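Local coordinates for TOG array regulator of axonemal microtubules protein 1 (Mus musculus, PDB 5DN7) that interacts with microtubules and promotes their polymerization through HEAT-repeat TOG domains, of which this chain is the second, and takes part in ciliogenesis, at residues Val138-Val143 against Ser175-Leu180; Leu183-Ala188 against Thr218-Lys223; Phe206-Ser211 against Thr249-Thr254. All coordinates share one frame; numbering follows the deposited sequence.

Interaction 1. Residues Val138-Val143 against Ser175-Leu180; sequences VGPQRV and SEDFDL
Q141 and F178 mark the closest approach of the two backbones, their CA atoms 5.6 Å apart, where the first turn of helix 140-148 meets the loop between helices 156-172 and 180-187 in the HEAT-repeat solenoid of this TOG domain. G139, with positive phi, follows helix 121-138 and is the N-cap of the next; at its backbone angles a CB would press on the carbonyl O of V138. On the other side, D177 ends a short 3-10 segment and D179 is the N-cap of helix 180-187, its OD1 making a weak bond to K182 N.

Two polar links cross the contact, one through a water and one from a side chain. The water accepts from Q141 N at 3.0 Å and donates to D177 O at 2.7 Å, so it relays a first-turn N-H to a loop carbonyl. In the second link, Q141 CG lies anti to the backbone N, the chain bends at chi2 (57°), and OE1 takes the N-H of D179 at 2.9 Å. The bond is moderately bent, 154° at the hydrogen, with the donor tilted 23° from the carbonyl plane. OE1 also lies at the edge of the F178 ring, near its plane.

The apolar part is built on P140. It crosses the F178 side chain at about a right angle, and both touch S169 of helix 156-172. P140 CG is 3.9 Å from D177 CB, and P140 CB 3.6 Å from both F178 CE1 and F178 CZ.

Interaction 2. Residues Leu183-Ala188 against Thr218-Lys223; sequences LSFDLA and TNVLFK
S184 and L221 form the centre of this contact between helices 180-187 and 219-226 of the HEAT-repeat solenoid, which run the same way at an angle of 28°. S184 CB meets L221 CD2 at 3.6 Å, and beside this pair the F185 ring slants across V220, its CE1 4.0 Å from V220 O and 4.1 Å from V220 CG2. Further along the same ring, F185 CZ approaches K223 CB at 4.3 Å; both residues are exposed, so this end of the contact lies at the surface.

The axes of 183-187 and 219-223 approach to 9.4 Å, with the small S184 at the centre. Its hydroxyl is occupied at home: with chi1 at 60°, OG bonds back to P181 O, and weakly to L180 O, and CB packs on the leucine methyl.

Helix 196-213 backs both helices, with L209 against S184, F206 and A210 against L221, and M213 against V220. Farther out, L183 packs on L144 and L148 of helix 140-148, and F222 faces helix 237-246. L221 itself starts out from its helix pointing away from helix 180-187, and one methyl returns to make the contact, with L221 CD2 also 4.1 Å from S184 OG.

Interaction 3. Residues Phe206-Ser211 against Thr249-Thr254; sequences FAVLAS and TLPRLT
L250 lies against A207 and S211 on one side of helix 196-213, where the segment following the last helix of the TOG solenoid folds back over it just before a small antiparallel pair of strands, 252-253 and 259-260. From its CB, which heads toward the helix, the chain passes to L250 CG, 4.4 Å from S211 CB, and there it forks. With CG anti to the carbonyl carbon of L250 (chi1 -66°), the branch is carried toward the helix. L250 CD1 comes 3.6 Å from S211 OG. L250 CD2 settles 3.5 Å from A207 O and 4.1 Å from A207 CB, with V208 CG2 a little farther off, and both methyls touch S211 CB. A207 O accepts the helical bond from S211 N at 3.0 Å and also has the CD2 methyl in van der Waals contact.

P251 carries the contact inward. Its ring crosses V208 obliquely and also reaches I167 of helix 156-172, while V208 packs on L170 of that helix; the proline thus sits where two helices meet. R252 beyond it pairs with E260, through backbone bonds and a salt bridge from NH1 to OE1. The tightest spot is V208 CG2 against P251 CG, at 3.5 Å with P251 CD just behind.

The three contacts lie about 15 to 16 Å apart, centre to centre, and touch in pairs. Interaction 3 is mostly buried and held by van der Waals contact, though L250 and S211 lie at its exposed edge; interactions 1 and 2 are partly buried. Interaction 1 has a hydrogen bond and a water bridge, whereas interactions 2 and 3 have no bond across. Helix 180-187 joins the first two: it begins at the end of interaction 1 and supplies one side of interaction 2, with F178 CD1 against L183 CD2. Helix 196-213 touches all three contacts. Its L209 meets L180 of interaction 1, its F206 CZ lies against S184 O of interaction 2, and the face bearing A207 and V208 receives the C-terminal segment.

Interaction 1. Residues Val138-Val143 against Ser175-Leu180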
loop_
_atom_site.group_PDB
_atom_site.type_symbol
_atom_site.label_atom_id
_atom_site.label_comp_id
_atom_site.label_asym_id
_atom_site.label_seq_id
_atom_site.Cartn_x
_atom_site.Cartn_y
_atom_site.Cartn_z
ATOM N N VAL A 138 2.565 -11.116 -6.676
ATOM C CA VAL A 138 3.083 -12.041 -5.664
ATOM C C VAL A 138 2.034 -12.494 -4.643
ATOM O O VAL A 138 2.352 -13.166 -3.666
ATOM C CB VAL A 138 4.291 -11.420 -4.926
ATOM C CG1 VAL A 138 5.188 -10.725 -5.933
ATOM C CG2 VAL A 138 3.855 -10.434 -3.836
ATOM N N GLY A 139 0.778 -12.150 -4.877
ATOM C CA GLY A 139 -0.270 -12.551 -3.961
ATOM C C GLY A 139 -0.439 -11.562 -2.818
ATOM O O GLY A 139 0.533 -11.015 -2.298
ATOM N N PRO A 140 -1.697 -11.310 -2.440
ATOM C CA PRO A 140 -2.081 -10.297 -1.444
ATOM C C PRO A 140 -1.526 -10.545 -0.039
ATOM O O PRO A 140 -1.131 -9.589 0.634
ATOM C CB PRO A 140 -3.610 -10.385 -1.435
ATOM C CG PRO A 140 -3.934 -11.750 -2.024
ATOM C CD PRO A 140 -2.862 -11.992 -3.033
ATOM N N GLN A 141 -1.483 -11.796 0.406
ATOM C CA GLN A 141 -1.056 -12.052 1.779
ATOM C C GLN A 141 0.401 -11.639 2.014
ATOM O O GLN A 141 0.689 -10.939 2.983
ATOM C CB GLN A 141 -1.270 -13.520 2.154
ATOM C CG GLN A 141 -0.985 -13.824 3.634
ATOM C CD GLN A 141 -1.836 -12.977 4.565
ATOM O OE1 GLN A 141 -3.016 -13.267 4.797
ATOM N NE2 GLN A 141 -1.250 -11.896 5.078
ATOM N N ARG A 142 1.314 -12.059 1.138
ATOM C CA ARG A 142 2.713 -11.609 1.205
ATOM C C ARG A 142 2.846 -10.070 1.341
ATOM O O ARG A 142 3.420 -9.548 2.333
ATOM C CB ARG A 142 3.478 -12.086 -0.037
ATOM C CG ARG A 142 4.301 -13.350 0.197
ATOM C CD ARG A 142 5.378 -13.564 -0.886
ATOM N NE ARG A 142 6.646 -12.907 -0.554
ATOM C CZ ARG A 142 7.689 -12.821 -1.380
ATOM N NH1 ARG A 142 7.621 -13.346 -2.603
ATOM N NH2 ARG A 142 8.799 -12.202 -0.988
ATOM N N VAL A 143 2.301 -9.370 0.339
ATOM C CA VAL A 143 2.256 -7.898 0.315
ATOM C C VAL A 143 1.783 -7.368 1.663
ATOM O O VAL A 143 2.448 -6.534 2.269
ATOM C CB VAL A 143 1.326 -7.358 -0.784
ATOM C CG1 VAL A 143 1.139 -5.825 -0.645
ATOM C CG2 VAL A 143 1.844 -7.700 -2.159
ATOM N N SER A 175 -11.528 -14.875 0.118
ATOM C CA SER A 175 -11.148 -15.195 1.491
ATOM C C SER A 175 -9.973 -16.167 1.619
ATOM O O SER A 175 -9.147 -16.039 2.532
ATOM C CB SER A 175 -12.343 -15.790 2.232
ATOM O OG SER A 175 -13.268 -14.781 2.585
ATOM N N GLU A 176 -9.911 -17.148 0.727
ATOM C CA GLU A 176 -8.935 -18.211 0.877
ATOM C C GLU A 176 -7.532 -17.769 0.482
ATOM O O GLU A 176 -6.588 -18.488 0.729
ATOM C CB GLU A 176 -9.349 -19.455 0.061
ATOM C CG GLU A 176 -9.255 -19.292 -1.436
ATOM C CD GLU A 176 -10.555 -18.825 -2.057
ATOM O OE1 GLU A 176 -11.461 -18.354 -1.301
ATOM O OE2 GLU A 176 -10.666 -18.943 -3.311
ATOM N N ASP A 177 -7.390 -16.599 -0.139
ATOM C CA ASP A 177 -6.058 -16.066 -0.421
ATOM C C ASP A 177 -5.399 -15.503 0.847
ATOM O O ASP A 177 -4.229 -15.151 0.839
ATOM C CB ASP A 177 -6.120 -14.971 -1.489
ATOM C CG ASP A 177 -6.386 -15.519 -2.875
ATOM O OD1 ASP A 177 -6.604 -16.743 -2.977
ATOM O OD2 ASP A 177 -6.401 -14.720 -3.848
ATOM N N PHE A 178 -6.163 -15.426 1.927
ATOM C CA PHE A 178 -5.692 -14.809 3.160
ATOM C C PHE A 178 -5.668 -15.779 4.328
ATOM O O PHE A 178 -6.513 -16.678 4.438
ATOM C CB PHE A 178 -6.578 -13.614 3.552
ATOM C CG PHE A 178 -6.584 -12.516 2.551
ATOM C CD1 PHE A 178 -5.554 -11.583 2.518
ATOM C CD2 PHE A 178 -7.607 -12.426 1.618
ATOM C CE1 PHE A 178 -5.558 -10.567 1.583
ATOM C CE2 PHE A 178 -7.619 -11.400 0.684
ATOM C CZ PHE A 178 -6.595 -10.473 0.660
ATOM N N ASP A 179 -4.702 -15.565 5.209
ATOM C CA ASP A 179 -4.710 -16.159 6.542
ATOM C C ASP A 179 -5.440 -15.171 7.451
ATOM O O ASP A 179 -4.829 -14.245 8.006
ATOM C CB ASP A 179 -3.284 -16.428 7.026
ATOM C CG ASP A 179 -3.240 -17.199 8.330
ATOM O OD1 ASP A 179 -4.222 -17.168 9.102
ATOM O OD2 ASP A 179 -2.198 -17.846 8.586
ATOM N N LEU A 180 -6.750 -15.345 7.575
ATOM C CA LEU A 180 -7.562 -14.329 8.220
ATOM C C LEU A 180 -7.338 -14.171 9.738
ATOM O O LEU A 180 -7.403 -13.048 10.228
ATOM C CB LEU A 180 -9.045 -14.581 7.931
ATOM C CG LEU A 180 -9.472 -14.522 6.467
ATOM C CD1 LEU A 180 -10.895 -14.973 6.386
ATOM C CD2 LEU A 180 -9.314 -13.117 5.870
HETATM O O HOH W 1 -2.359 -14.320 -0.852
#

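Interaction 2. Residues Leu183-Ala188 against Thr218-Lys223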
loop_
_atom_site.group_PDB
_atom_site.type_symbol
_atom_site.label_atom_id
_atom_site.label_comp_id
_atom_site.label_asym_id
_atom_site.label_seq_id
_atom_site.Cartn_x
_atom_site.Cartn_y
_atom_site.Cartn_z
ATOM N N LEU A 183 -4.187 -12.179 9.987
ATOM C CA LEU A 183 -4.514 -10.840 9.546
ATOM C C LEU A 183 -5.187 -10.061 10.673
ATOM O O LEU A 183 -4.765 -8.955 11.004
ATOM C CB LEU A 183 -5.403 -10.909 8.301
ATOM C CG LEU A 183 -5.419 -9.721 7.351
ATOM C CD1 LEU A 183 -4.012 -9.232 7.051
ATOM C CD2 LEU A 183 -6.125 -10.130 6.055
ATOM N N SER A 184 -6.204 -10.641 11.297
ATOM C CA SER A 184 -6.915 -9.909 12.335
ATOM C C SER A 184 -6.043 -9.650 13.572
ATOM O O SER A 184 -6.216 -8.631 14.248
ATOM C CB SER A 184 -8.182 -10.644 12.741
ATOM O OG SER A 184 -7.883 -11.926 13.235
ATOM N N PHE A 185 -5.119 -10.559 13.870
ATOM C CA PHE A 185 -4.203 -10.321 14.983
ATOM C C PHE A 185 -3.213 -9.229 14.651
ATOM O O PHE A 185 -2.815 -8.462 15.521
ATOM C CB PHE A 185 -3.454 -11.602 15.370
ATOM C CG PHE A 185 -4.210 -12.474 16.332
ATOM C CD1 PHE A 185 -5.422 -13.037 15.977
ATOM C CD2 PHE A 185 -3.704 -12.738 17.583
ATOM C CE1 PHE A 185 -6.131 -13.835 16.854
ATOM C CE2 PHE A 185 -4.398 -13.553 18.462
ATOM C CZ PHE A 185 -5.618 -14.094 18.089
ATOM N N ASP A 186 -2.797 -9.172 13.393
ATOM C CA ASP A 186 -1.883 -8.134 12.939
ATOM C C ASP A 186 -2.580 -6.769 12.891
ATOM O O ASP A 186 -1.932 -5.732 13.030
ATOM C CB ASP A 186 -1.309 -8.462 11.550
ATOM C CG ASP A 186 -0.226 -9.545 11.587
ATOM O OD1 ASP A 186 0.319 -9.843 12.678
ATOM O OD2 ASP A 186 0.103 -10.084 10.501
ATOM N N LEU A 187 -3.896 -6.767 12.695
ATOM C CA LEU A 187 -4.631 -5.505 12.516
ATOM C C LEU A 187 -5.221 -4.994 13.819
ATOM O O LEU A 187 -5.495 -3.816 13.954
ATOM C CB LEU A 187 -5.748 -5.671 11.486
ATOM C CG LEU A 187 -5.365 -5.574 10.006
ATOM C CD1 LEU A 187 -6.583 -5.892 9.167
ATOM C CD2 LEU A 187 -4.846 -4.170 9.664
ATOM N N ALA A 188 -5.423 -5.888 14.777
ATOM C CA ALA A 188 -6.030 -5.520 16.053
ATOM C C ALA A 188 -5.346 -4.340 16.790
ATOM O O ALA A 188 -6.039 -3.587 17.466
ATOM C CB ALA A 188 -6.079 -6.747 16.969
ATOM N N THR A 218 -16.538 -15.599 13.942
ATOM C CA THR A 218 -16.238 -14.254 14.460
ATOM C C THR A 218 -15.481 -14.335 15.797
ATOM O O THR A 218 -14.869 -13.346 16.311
ATOM C CB THR A 218 -17.544 -13.442 14.634
ATOM O OG1 THR A 218 -18.231 -13.371 13.382
ATOM C CG2 THR A 218 -17.275 -12.034 15.140
ATOM N N ASN A 219 -15.442 -15.561 16.265
ATOM C CA ASN A 219 -14.898 -15.891 17.541
ATOM C C ASN A 219 -13.437 -15.465 17.581
ATOM O O ASN A 219 -12.972 -15.006 18.556
ATOM C CB ASN A 219 -15.033 -17.394 17.751
ATOM C CG ASN A 219 -16.473 -17.824 17.977
ATOM O OD1 ASN A 219 -17.306 -17.035 18.387
ATOM N ND2 ASN A 219 -16.774 -19.068 17.700
ATOM N N VAL A 220 -12.746 -15.642 16.490
ATOM C CA VAL A 220 -11.337 -15.354 16.341
ATOM C C VAL A 220 -11.110 -13.848 16.337
ATOM O O VAL A 220 -10.067 -13.381 16.796
ATOM C CB VAL A 220 -10.762 -15.999 15.051
ATOM C CG1 VAL A 220 -11.460 -15.470 13.837
ATOM C CG2 VAL A 220 -9.283 -15.735 14.942
ATOM N N LEU A 221 -12.107 -13.094 15.859
ATOM C CA LEU A 221 -12.045 -11.638 15.868
ATOM C C LEU A 221 -12.134 -11.123 17.283
ATOM O O LEU A 221 -11.459 -10.145 17.657
ATOM C CB LEU A 221 -13.170 -11.017 15.034
ATOM C CG LEU A 221 -13.018 -11.066 13.521
ATOM C CD1 LEU A 221 -14.181 -10.361 12.869
ATOM C CD2 LEU A 221 -11.710 -10.424 13.112
ATOM N N PHE A 222 -12.979 -11.773 18.079
ATOM C CA PHE A 222 -13.050 -11.370 19.485
ATOM C C PHE A 222 -11.786 -11.765 20.279
ATOM O O PHE A 222 -11.378 -11.055 21.211
ATOM C CB PHE A 222 -14.306 -11.946 20.125
ATOM C CG PHE A 222 -15.578 -11.480 19.462
ATOM C CD1 PHE A 222 -15.659 -10.211 18.912
ATOM C CD2 PHE A 222 -16.676 -12.323 19.352
ATOM C CE1 PHE A 222 -16.824 -9.774 18.292
ATOM C CE2 PHE A 222 -17.846 -11.891 18.728
ATOM C CZ PHE A 222 -17.914 -10.614 18.199
ATOM N N LYS A 223 -11.140 -12.851 19.914
ATOM C CA LYS A 223 -9.867 -13.167 20.485
ATOM C C LYS A 223 -8.823 -12.129 20.089
ATOM O O LYS A 223 -8.042 -11.730 20.900
ATOM C CB LYS A 223 -9.410 -14.550 20.067
ATOM C CG LYS A 223 -10.403 -15.633 20.447
ATOM C CD LYS A 223 -9.791 -17.007 20.549
ATOM C CE LYS A 223 -10.448 -17.991 19.619
ATOM N NZ LYS A 223 -9.419 -18.703 18.827
#

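Interaction 3. Residues Phe206-Ser211 against Thr249-Thr254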
loop_
_atom_site.group_PDB
_atom_site.type_symbol
_atom_site.label_atom_id
_atom_site.label_comp_id
_atom_site.label_asym_id
_atom_site.label_seq_id
_atom_site.Cartn_x
_atom_site.Cartn_y
_atom_site.Cartn_z
ATOM N N PHE A 206 -12.191 -4.641 10.279
ATOM C CA PHE A 206 -12.761 -5.749 11.038
ATOM C C PHE A 206 -14.147 -6.150 10.503
ATOM O O PHE A 206 -14.482 -7.332 10.515
ATOM C CB PHE A 206 -12.799 -5.420 12.539
ATOM C CG PHE A 206 -11.619 -6.038 13.314
ATOM C CD1 PHE A 206 -10.311 -5.676 13.018
ATOM C CD2 PHE A 206 -11.828 -7.018 14.277
ATOM C CE1 PHE A 206 -9.223 -6.266 13.689
ATOM C CE2 PHE A 206 -10.746 -7.629 14.940
ATOM C CZ PHE A 206 -9.449 -7.239 14.650
ATOM N N ALA A 207 -14.934 -5.192 10.012
ATOM C CA ALA A 207 -16.199 -5.540 9.364
ATOM C C ALA A 207 -15.946 -6.436 8.152
ATOM O O ALA A 207 -16.629 -7.471 7.963
ATOM C CB ALA A 207 -16.976 -4.278 8.946
ATOM N N VAL A 208 -14.955 -6.062 7.339
ATOM C CA VAL A 208 -14.627 -6.899 6.181
ATOM C C VAL A 208 -14.068 -8.286 6.565
ATOM O O VAL A 208 -14.356 -9.300 5.904
ATOM C CB VAL A 208 -13.620 -6.207 5.247
ATOM C CG1 VAL A 208 -13.374 -7.078 4.019
ATOM C CG2 VAL A 208 -14.162 -4.855 4.817
ATOM N N LEU A 209 -13.265 -8.345 7.617
ATOM C CA LEU A 209 -12.807 -9.643 8.110
ATOM C C LEU A 209 -13.987 -10.502 8.558
ATOM O O LEU A 209 -14.054 -11.662 8.214
ATOM C CB LEU A 209 -11.814 -9.488 9.256
ATOM C CG LEU A 209 -10.467 -8.897 8.855
ATOM C CD1 LEU A 209 -9.673 -8.598 10.095
ATOM C CD2 LEU A 209 -9.716 -9.881 7.951
ATOM N N ALA A 210 -14.910 -9.928 9.331
ATOM C CA ALA A 210 -16.089 -10.675 9.778
ATOM C C ALA A 210 -16.856 -11.227 8.586
ATOM O O ALA A 210 -17.248 -12.393 8.574
ATOM C CB ALA A 210 -17.001 -9.805 10.622
ATOM N N SER A 211 -17.054 -10.382 7.579
ATOM C CA SER A 211 -17.751 -10.811 6.371
ATOM C C SER A 211 -17.006 -11.922 5.623
ATOM O O SER A 211 -17.632 -12.816 5.030
ATOM C CB SER A 211 -17.977 -9.603 5.455
ATOM O OG SER A 211 -18.298 -9.999 4.139
ATOM N N THR A 249 -23.166 -3.546 6.979
ATOM C CA THR A 249 -22.847 -2.820 5.757
ATOM C C THR A 249 -21.334 -2.753 5.639
ATOM O O THR A 249 -20.627 -2.642 6.629
ATOM C CB THR A 249 -23.476 -1.394 5.733
ATOM O OG1 THR A 249 -23.041 -0.688 4.558
ATOM C CG2 THR A 249 -23.103 -0.600 6.987
ATOM N N LEU A 250 -20.833 -2.854 4.425
ATOM C CA LEU A 250 -19.402 -2.997 4.229
ATOM C C LEU A 250 -18.865 -1.817 3.442
ATOM O O LEU A 250 -19.611 -1.204 2.691
ATOM C CB LEU A 250 -19.105 -4.305 3.495
ATOM C CG LEU A 250 -19.422 -5.591 4.257
ATOM C CD1 LEU A 250 -19.449 -6.743 3.286
ATOM C CD2 LEU A 250 -18.384 -5.819 5.366
ATOM N N PRO A 251 -17.565 -1.507 3.599
ATOM C CA PRO A 251 -16.965 -0.499 2.724
ATOM C C PRO A 251 -16.895 -1.056 1.305
ATOM O O PRO A 251 -17.160 -2.239 1.112
ATOM C CB PRO A 251 -15.564 -0.308 3.321
ATOM C CG PRO A 251 -15.237 -1.680 3.834
ATOM C CD PRO A 251 -16.543 -2.171 4.437
ATOM N N ARG A 252 -16.557 -0.224 0.328
ATOM C CA ARG A 252 -16.468 -0.658 -1.062
ATOM C C ARG A 252 -15.281 0.026 -1.665
ATOM O O ARG A 252 -14.720 0.949 -1.054
ATOM C CB ARG A 252 -17.739 -0.300 -1.857
ATOM C CG ARG A 252 -17.988 1.222 -1.960
ATOM C CD ARG A 252 -19.218 1.544 -2.824
ATOM N NE ARG A 252 -19.065 1.053 -4.191
ATOM C CZ ARG A 252 -18.435 1.708 -5.156
ATOM N NH1 ARG A 252 -17.906 2.894 -4.907
ATOM N NH2 ARG A 252 -18.347 1.184 -6.376
ATOM N N LEU A 253 -14.930 -0.386 -2.876
ATOM C CA LEU A 253 -13.817 0.203 -3.600
ATOM C C LEU A 253 -14.296 1.082 -4.731
ATOM O O LEU A 253 -15.173 0.692 -5.488
ATOM C CB LEU A 253 -12.913 -0.883 -4.181
ATOM C CG LEU A 253 -12.103 -1.740 -3.221
ATOM C CD1 LEU A 253 -11.235 -2.669 -4.037
ATOM C CD2 LEU A 253 -11.258 -0.860 -2.313
ATOM N N THR A 254 -13.706 2.261 -4.865
ATOM C CA THR A 254 -13.929 3.064 -6.057
ATOM C C THR A 254 -13.191 2.439 -7.232
ATOM O O THR A 254 -12.425 1.507 -7.060
ATOM C CB THR A 254 -13.442 4.493 -5.894
ATOM O OG1 THR A 254 -12.011 4.512 -5.965
ATOM C CG2 THR A 254 -13.911 5.066 -4.564
#